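Local atomic coordinates of sulfatase (Bacteroides fragilis CAG:558, PDB entry 6USS), a protein that probably hydrolyses aryl sulfate esters as a calcium-dependent sulfatase of a gut bacterium. Residues Met181-Asn186 / Phe254-His259; Ile161-Ala166 / Leu237-Ala242. The protein carries 1 engineered substitution. One frame throughout, in Å; residues are numbered along the deposited sequence.

Interaction 1: residues Met181-Asn186 / Phe254-His259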
ATOM      1  N   MET A 181      -1.555  -3.334  -6.102  1.00 19.40           N
ATOM      2  CA  MET A 181      -2.881  -3.563  -6.655  1.00 19.02           C
ATOM      3  C   MET A 181      -3.977  -2.807  -5.915  1.00 17.68           C
ATOM      4  O   MET A 181      -5.150  -2.963  -6.253  1.00 19.36           O
ATOM      5  CB  MET A 181      -3.184  -5.067  -6.668  1.00 15.66           C
ATOM      6  CG  MET A 181      -2.247  -5.851  -7.591  1.00 16.14           C
ATOM      7  SD  MET A 181      -2.360  -5.279  -9.309  1.00 21.14           S
ATOM      8  CE  MET A 181      -3.971  -5.923  -9.804  1.00 11.59           C
ATOM      9  N   GLY A 182      -3.642  -1.988  -4.927  1.00 18.18           N
ATOM     10  CA  GLY A 182      -4.642  -1.178  -4.262  1.00 20.26           C
ATOM     11  C   GLY A 182      -5.079  -1.629  -2.880  1.00 17.18           C
ATOM     12  O   GLY A 182      -6.031  -1.061  -2.350  1.00 19.06           O
ATOM     13  N   PHE A 183      -4.420  -2.615  -2.278  1.00 20.19           N
ATOM     14  CA  PHE A 183      -4.706  -3.007  -0.901  1.00 20.07           C
ATOM     15  C   PHE A 183      -3.844  -2.199   0.075  1.00 20.42           C
ATOM     16  O   PHE A 183      -2.622  -2.083  -0.099  1.00 20.55           O
ATOM     17  CB  PHE A 183      -4.474  -4.512  -0.709  1.00 19.13           C
ATOM     18  CG  PHE A 183      -5.504  -5.384  -1.392  1.00 16.92           C
ATOM     19  CD1 PHE A 183      -6.709  -5.696  -0.757  1.00 17.26           C
ATOM     20  CD2 PHE A 183      -5.264  -5.895  -2.669  1.00 14.90           C
ATOM     21  CE1 PHE A 183      -7.669  -6.510  -1.380  1.00 17.16           C
ATOM     22  CE2 PHE A 183      -6.211  -6.708  -3.312  1.00 15.60           C
ATOM     23  CZ  PHE A 183      -7.423  -7.013  -2.666  1.00 15.12           C
ATOM     24  N   GLU A 184      -4.485  -1.623   1.094  1.00 19.15           N
ATOM     25  CA  GLU A 184      -3.740  -0.874   2.096  1.00 16.61           C
ATOM     26  C   GLU A 184      -3.072  -1.779   3.120  1.00 15.44           C
ATOM     27  O   GLU A 184      -2.079  -1.367   3.737  1.00 13.25           O
ATOM     28  CB  GLU A 184      -4.667   0.112   2.791  1.00 19.67           C
ATOM     29  CG  GLU A 184      -5.262   1.154   1.852  1.00 17.56           C
ATOM     30  CD  GLU A 184      -6.282   2.029   2.552  1.00 19.45           C
ATOM     31  OE1 GLU A 184      -7.113   1.481   3.312  1.00 26.53           O
ATOM     32  OE2 GLU A 184      -6.245   3.263   2.359  1.00 19.05           O
ATOM     33  N   VAL A 185      -3.584  -3.004   3.282  1.00 16.33           N
ATOM     34  CA  VAL A 185      -3.092  -3.989   4.239  1.00 17.07           C
ATOM     35  C   VAL A 185      -2.862  -5.307   3.502  1.00 15.95           C
ATOM     36  O   VAL A 185      -3.745  -5.777   2.772  1.00 14.72           O
ATOM     37  CB  VAL A 185      -4.079  -4.188   5.410  1.00 15.38           C
ATOM     38  CG1 VAL A 185      -3.636  -5.349   6.307  1.00 12.28           C
ATOM     39  CG2 VAL A 185      -4.233  -2.889   6.211  1.00 12.81           C
ATOM     40  N   ASN A 186      -1.680  -5.903   3.696  1.00 15.11           N
ATOM     41  CA  ASN A 186      -1.314  -7.172   3.063  1.00 20.49           C
ATOM     42  C   ASN A 186      -0.905  -8.178   4.130  1.00 21.37           C
ATOM     43  O   ASN A 186       0.053  -7.938   4.873  1.00 20.01           O
ATOM     44  CB  ASN A 186      -0.170  -6.992   2.051  1.00 19.86           C
ATOM     45  CG  ASN A 186       0.294  -8.322   1.444  1.00 19.43           C
ATOM     46  OD1 ASN A 186      -0.397  -9.337   1.549  1.00 13.90           O
ATOM     47  ND2 ASN A 186       1.455  -8.311   0.789  1.00 17.52           N
ATOM     48  N   PHE A 254     -13.070  -3.495   2.972  1.00 18.99           N
ATOM     49  CA  PHE A 254     -13.186  -4.597   2.039  1.00 14.98           C
ATOM     50  C   PHE A 254     -12.072  -5.557   2.415  1.00 16.48           C
ATOM     51  O   PHE A 254     -10.898  -5.174   2.412  1.00 20.94           O
ATOM     52  CB  PHE A 254     -13.059  -4.107   0.601  1.00 12.91           C
ATOM     53  CG  PHE A 254     -12.855  -5.198  -0.389  1.00 16.40           C
ATOM     54  CD1 PHE A 254     -13.886  -6.061  -0.714  1.00 17.80           C
ATOM     55  CD2 PHE A 254     -11.621  -5.368  -1.008  1.00 21.57           C
ATOM     56  CE1 PHE A 254     -13.696  -7.077  -1.654  1.00 20.93           C
ATOM     57  CE2 PHE A 254     -11.421  -6.390  -1.942  1.00 17.18           C
ATOM     58  CZ  PHE A 254     -12.460  -7.238  -2.265  1.00 15.11           C
ATOM     59  N   LEU A 255     -12.438  -6.763   2.815  1.00 16.95           N
ATOM     60  CA  LEU A 255     -11.481  -7.803   3.137  1.00 14.15           C
ATOM     61  C   LEU A 255     -11.525  -8.854   2.039  1.00 17.41           C
ATOM     62  O   LEU A 255     -12.565  -9.482   1.824  1.00 17.57           O
ATOM     63  CB  LEU A 255     -11.806  -8.423   4.490  1.00 15.64           C
ATOM     64  CG  LEU A 255     -11.061  -9.730   4.784  1.00 17.08           C
ATOM     65  CD1 LEU A 255      -9.588  -9.500   4.712  1.00 12.84           C
ATOM     66  CD2 LEU A 255     -11.446 -10.283   6.159  1.00 13.97           C
ATOM     67  N   TYR A 256     -10.407  -9.037   1.340  1.00 17.21           N
ATOM     68  CA  TYR A 256     -10.272 -10.137   0.380  1.00 17.63           C
ATOM     69  C   TYR A 256      -9.621 -11.297   1.118  1.00 18.33           C
ATOM     70  O   TYR A 256      -8.396 -11.410   1.187  1.00 19.12           O
ATOM     71  CB  TYR A 256      -9.450  -9.723  -0.838  1.00 14.77           C
ATOM     72  CG  TYR A 256      -9.245 -10.810  -1.898  1.00 15.36           C
ATOM     73  CD1 TYR A 256     -10.276 -11.671  -2.278  1.00 14.42           C
ATOM     74  CD2 TYR A 256      -8.016 -10.944  -2.547  1.00 17.32           C
ATOM     75  CE1 TYR A 256     -10.082 -12.656  -3.276  1.00 14.22           C
ATOM     76  CE2 TYR A 256      -7.816 -11.906  -3.533  1.00 17.86           C
ATOM     77  CZ  TYR A 256      -8.850 -12.762  -3.897  1.00 15.80           C
ATOM     78  OH  TYR A 256      -8.615 -13.709  -4.879  1.00 14.86           O
ATOM     79  N   MET A 257     -10.452 -12.169   1.686  1.00 18.85           N
ATOM     80  CA  MET A 257      -9.966 -13.333   2.429  1.00 18.81           C
ATOM     81  C   MET A 257      -9.753 -14.467   1.438  1.00 17.09           C
ATOM     82  O   MET A 257     -10.681 -15.198   1.102  1.00 17.21           O
ATOM     83  CB  MET A 257     -10.956 -13.719   3.520  1.00 17.47           C
ATOM     84  CG  MET A 257     -10.458 -14.800   4.451  1.00 17.73           C
ATOM     85  SD  MET A 257      -9.238 -14.127   5.592  1.00 24.74           S
ATOM     86  CE  MET A 257      -8.595 -15.624   6.356  1.00 18.27           C
ATOM     87  N   ALA A 258      -8.513 -14.617   0.963  1.00 16.34           N
ATOM     88  CA  ALA A 258      -8.186 -15.560  -0.109  1.00 16.52           C
ATOM     89  C   ALA A 258      -7.297 -16.669   0.450  1.00 14.41           C
ATOM     90  O   ALA A 258      -6.077 -16.526   0.498  1.00 12.58           O
ATOM     91  CB  ALA A 258      -7.514 -14.838  -1.277  1.00 13.43           C
ATOM     92  N   HIS A 259      -7.917 -17.784   0.838  1.00 18.54           N
ATOM     93  CA  HIS A 259      -7.206 -18.877   1.493  1.00 18.83           C
ATOM     94  C   HIS A 259      -6.193 -19.537   0.565  1.00 21.15           C
ATOM     95  O   HIS A 259      -6.369 -19.583  -0.660  1.00 21.99           O
ATOM     96  CB  HIS A 259      -8.190 -19.937   1.996  1.00 14.18           C
ATOM     97  CG  HIS A 259      -8.728 -19.632   3.348  1.00 15.00           C
ATOM     98  ND1 HIS A 259      -8.003 -19.856   4.496  1.00 17.40           N
ATOM     99  CD2 HIS A 259      -9.896 -19.074   3.741  1.00 16.11           C
ATOM    100  CE1 HIS A 259      -8.705 -19.457   5.542  1.00 15.57           C
ATOM    101  NE2 HIS A 259      -9.860 -18.982   5.111  1.00 19.28           N
TER

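Interaction 2: residues Ile161-Ala166 / Leu237-Ala242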
ATOM      1  N   ILE A 161      -8.207  -4.588   2.546  1.00 13.13           N
ATOM      2  CA  ILE A 161      -7.367  -5.575   3.214  1.00 13.84           C
ATOM      3  C   ILE A 161      -7.262  -6.804   2.326  1.00 18.66           C
ATOM      4  O   ILE A 161      -8.287  -7.349   1.898  1.00 16.57           O
ATOM      5  CB  ILE A 161      -7.940  -5.984   4.583  1.00 15.58           C
ATOM      6  CG1 ILE A 161      -8.193  -4.767   5.460  1.00 17.15           C
ATOM      7  CG2 ILE A 161      -7.028  -6.990   5.264  1.00 11.98           C
ATOM      8  CD1 ILE A 161      -9.058  -5.071   6.649  1.00 15.93           C
ATOM      9  N   HIS A 162      -6.026  -7.252   2.077  1.00 15.64           N
ATOM     10  CA  HIS A 162      -5.750  -8.528   1.429  1.00 15.66           C
ATOM     11  C   HIS A 162      -5.136  -9.519   2.415  1.00 15.96           C
ATOM     12  O   HIS A 162      -4.164  -9.201   3.120  1.00 15.93           O
ATOM     13  CB  HIS A 162      -4.798  -8.403   0.237  1.00 14.04           C
ATOM     14  CG  HIS A 162      -4.288  -9.731  -0.226  1.00 13.47           C
ATOM     15  ND1 HIS A 162      -5.010 -10.551  -1.070  1.00 16.71           N
ATOM     16  CD2 HIS A 162      -3.192 -10.438   0.136  1.00 14.93           C
ATOM     17  CE1 HIS A 162      -4.344 -11.679  -1.261  1.00 16.99           C
ATOM     18  NE2 HIS A 162      -3.238 -11.636  -0.540  1.00 20.16           N
ATOM     19  N   CYS A 163      -5.660 -10.743   2.411  1.00 15.33           N
ATOM     20  CA  CYS A 163      -5.199 -11.770   3.331  1.00 16.26           C
ATOM     21  C   CYS A 163      -5.150 -13.108   2.611  1.00 19.29           C
ATOM     22  O   CYS A 163      -6.194 -13.622   2.185  1.00 20.39           O
ATOM     23  CB  CYS A 163      -6.123 -11.837   4.545  1.00 15.14           C
ATOM     24  SG  CYS A 163      -5.613 -13.097   5.746  1.00 24.33           S
ATOM     25  N   GLY A 164      -3.945 -13.665   2.481  1.00 19.00           N
ATOM     26  CA  GLY A 164      -3.784 -14.960   1.836  1.00 16.76           C
ATOM     27  C   GLY A 164      -3.174 -14.956   0.440  1.00 18.51           C
ATOM     28  O   GLY A 164      -2.234 -14.204   0.158  1.00 16.73           O
ATOM     29  N   LYS A 165      -3.699 -15.818  -0.431  1.00 16.21           N
ATOM     30  CA  LYS A 165      -3.152 -16.007  -1.771  1.00 16.13           C
ATOM     31  C   LYS A 165      -3.508 -14.831  -2.673  1.00 19.26           C
ATOM     32  O   LYS A 165      -4.688 -14.560  -2.914  1.00 19.99           O
ATOM     33  CB  LYS A 165      -3.677 -17.308  -2.371  1.00 15.95           C
ATOM     34  CG  LYS A 165      -3.597 -17.382  -3.879  1.00 17.22           C
ATOM     35  CD  LYS A 165      -3.543 -18.831  -4.325  1.00 19.14           C
ATOM     36  CE  LYS A 165      -3.775 -18.950  -5.822  1.00 20.55           C
ATOM     37  NZ  LYS A 165      -3.951 -20.371  -6.207  1.00 17.89           N
ATOM     38  N   ALA A 166      -2.491 -14.133  -3.176  1.00 17.53           N
ATOM     39  CA  ALA A 166      -2.720 -13.032  -4.118  1.00 16.67           C
ATOM     40  C   ALA A 166      -2.578 -13.560  -5.542  1.00 19.58           C
ATOM     41  O   ALA A 166      -3.566 -13.670  -6.274  1.00 18.56           O
ATOM     42  CB  ALA A 166      -1.769 -11.872  -3.826  1.00 15.44           C
ATOM     43  N   LEU A 237      -6.503 -15.599  12.174  1.00 15.67           N
ATOM     44  CA  LEU A 237      -6.182 -14.757  13.320  1.00 19.01           C
ATOM     45  C   LEU A 237      -5.613 -13.409  12.885  1.00 23.39           C
ATOM     46  O   LEU A 237      -5.916 -12.382  13.507  1.00 24.35           O
ATOM     47  CB  LEU A 237      -5.214 -15.469  14.259  1.00 19.11           C
ATOM     48  CG  LEU A 237      -5.812 -16.725  14.883  1.00 22.02           C
ATOM     49  CD1 LEU A 237      -4.678 -17.653  15.334  1.00 16.12           C
ATOM     50  CD2 LEU A 237      -6.757 -16.375  16.038  1.00 12.79           C
ATOM     51  N   GLU A 238      -4.799 -13.382  11.819  1.00 19.93           N
ATOM     52  CA  GLU A 238      -4.303 -12.092  11.340  1.00 21.55           C
ATOM     53  C   GLU A 238      -5.397 -11.297  10.643  1.00 17.39           C
ATOM     54  O   GLU A 238      -5.419 -10.065  10.727  1.00 15.97           O
ATOM     55  CB  GLU A 238      -3.107 -12.284  10.413  1.00 18.93           C
ATOM     56  CG  GLU A 238      -1.927 -12.934  11.108  1.00 22.35           C
ATOM     57  CD  GLU A 238      -1.297 -12.044  12.192  1.00 27.23           C
ATOM     58  OE1 GLU A 238      -0.843 -10.915  11.871  1.00 28.03           O
ATOM     59  OE2 GLU A 238      -1.261 -12.480  13.367  1.00 26.50           O
ATOM     60  N   ALA A 239      -6.315 -11.974   9.958  1.00 19.21           N
ATOM     61  CA  ALA A 239      -7.470 -11.269   9.417  1.00 21.58           C
ATOM     62  C   ALA A 239      -8.306 -10.658  10.536  1.00 22.56           C
ATOM     63  O   ALA A 239      -8.806  -9.531  10.411  1.00 21.43           O
ATOM     64  CB  ALA A 239      -8.323 -12.210   8.567  1.00 17.88           C
ATOM     65  N   ILE A 240      -8.463 -11.378  11.648  1.00 20.36           N
ATOM     66  CA  ILE A 240      -9.263 -10.827  12.729  1.00 20.81           C
ATOM     67  C   ILE A 240      -8.606  -9.562  13.283  1.00 22.26           C
ATOM     68  O   ILE A 240      -9.289  -8.557  13.524  1.00 24.14           O
ATOM     69  CB  ILE A 240      -9.521 -11.898  13.804  1.00 22.83           C
ATOM     70  CG1 ILE A 240     -10.510 -12.937  13.239  1.00 22.40           C
ATOM     71  CG2 ILE A 240     -10.061 -11.259  15.076  1.00 13.42           C
ATOM     72  CD1 ILE A 240     -11.117 -13.873  14.270  1.00 19.09           C
ATOM     73  N   LYS A 241      -7.270  -9.555  13.436  1.00 21.80           N
ATOM     74  CA  LYS A 241      -6.648  -8.321  13.910  1.00 20.15           C
ATOM     75  C   LYS A 241      -6.705  -7.213  12.878  1.00 22.36           C
ATOM     76  O   LYS A 241      -6.770  -6.042  13.257  1.00 21.76           O
ATOM     77  CB  LYS A 241      -5.188  -8.529  14.345  1.00 19.49           C
ATOM     78  CG  LYS A 241      -4.914  -9.761  15.171  1.00 29.76           C
ATOM     79  CD  LYS A 241      -3.426 -10.117  15.097  1.00 37.43           C
ATOM     80  CE  LYS A 241      -3.002 -11.090  16.204  1.00 37.69           C
ATOM     81  NZ  LYS A 241      -1.583 -11.528  15.971  1.00 32.45           N
ATOM     82  N   ALA A 242      -6.669  -7.544  11.591  1.00 16.71           N
ATOM     83  CA  ALA A 242      -6.812  -6.480  10.608  1.00 15.89           C
ATOM     84  C   ALA A 242      -8.191  -5.844  10.694  1.00 20.82           C
ATOM     85  O   ALA A 242      -8.340  -4.640  10.433  1.00 18.07           O
ATOM     86  CB  ALA A 242      -6.561  -7.006   9.198  1.00 17.30           C
TER

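Interaction 1: residues Met181-Asn186 / Phe254-His259
F183 sets CG anti to its own carbonyl carbon (chi1 -71°), which carries its ring to the two side chains that F254 and Y256 direct at it. Both of these hold CG anti to the backbone N (chi1 167° and 180°), and being two residues apart on one strand they project from the same face of it. The far rim of the F183 ring does the touching. Its CE1 lies 3.7 Å from CB of Y256 and 3.8 Å from CE2 of F254, while F183 CZ approaches CD2 of Y256 at 4.0 Å. The F183 ring crosses both side chains obliquely, a buried, wholly apolar contact.

Strand 185-187, which F183 precedes, is not a neighbour of 253-258: both pair in parallel with strand 159-164, which runs between them in the mixed central sheet of this alkaline-phosphatase-like sulfatase fold. F183, in the loop leading into 185-187, therefore reaches across the intervening strand, and the ring of H162 on that strand meets it edge-to-face. T160 OG1 hydrogen-bonds G182 O and E184 N, the backbone on either side of F183 in sequence.

Helix 88-97 borders the cluster through R92 and L95, which touch Y256. The methyl of A258 lies over one face of the Y256 ring, CB 3.6 Å from its plane and nearer its margin than its centre. The Y256 side chain comes within about 9 Å of the bound calcium ion, and about 7 Å separates it from the side chain of the calcium ligand D322.

Interaction 2: residues Ile161-Ala166 / Leu237-Ala242
Strand 161-164 and the helical turns of 237-242 come closest at two places, C163 opposite A239 with CA atoms 6.5 Å apart and I161 opposite A242 at 7.5 Å. The two-residue step on the strand is thus matched by a three-residue step on the helix. I161 and C163 point from one face of the strand toward the helix, which presents the methyl of A242 directly and that of A239 from its flank. C163 carries SG anti to its backbone N (chi1 -180°), which extends the sulfur to 4.0 Å from A239 CB. I161 uses both branches: its CG2 lies 4.0 Å from A242 CB, and its CD1 reaches the same methyl at 4.1 Å and the backbone oxygen of A242 at 3.9 Å.

Helix 231-247 thereby packs on the central sheet of the sulfatase fold, and M257 of the adjacent strand 253-258 also touches C163 and A239. Two polar pairs close within their own segments. K241 NZ meets E238 OE2 at 2.8 Å, a salt bridge between residues three apart, about one helical turn; E238 OE2 also bonds Y224 OH. H162 NE2 donates to G164 O at 2.8 Å from above the carbonyl plane, a bent bond (143°).

Apart from the A242 carbonyl oxygen beside I161 CD1, methyl groups and a thiol meet, so attachment here rests on dispersion and water exclusion, and the alanines let the helix backbone lie near the sheet.

How the interactions relate
Strand 159-164 is common ground for both contacts. Interaction 2 packs helix 231-247 against it, whereas interaction 1 reaches past it, between the loop entering strand 185-187 and strand 253-258. Backbone pairing knits the two together, with F254 O probably accepting from I161 N and A258 O from K165 N. Both are largely apolar, yet interaction 1 is a meeting of large aromatics on the helix 88-97 side, toward the calcium site, while interaction 2, away from that site, joins an isoleucine and a cysteine to two alanine methyls. All three touching residues of interaction 1 are buried, whereas in interaction 2 A242 is partly exposed. Beyond the strand's end, K165 forms a salt bridge with the calcium ligand D42.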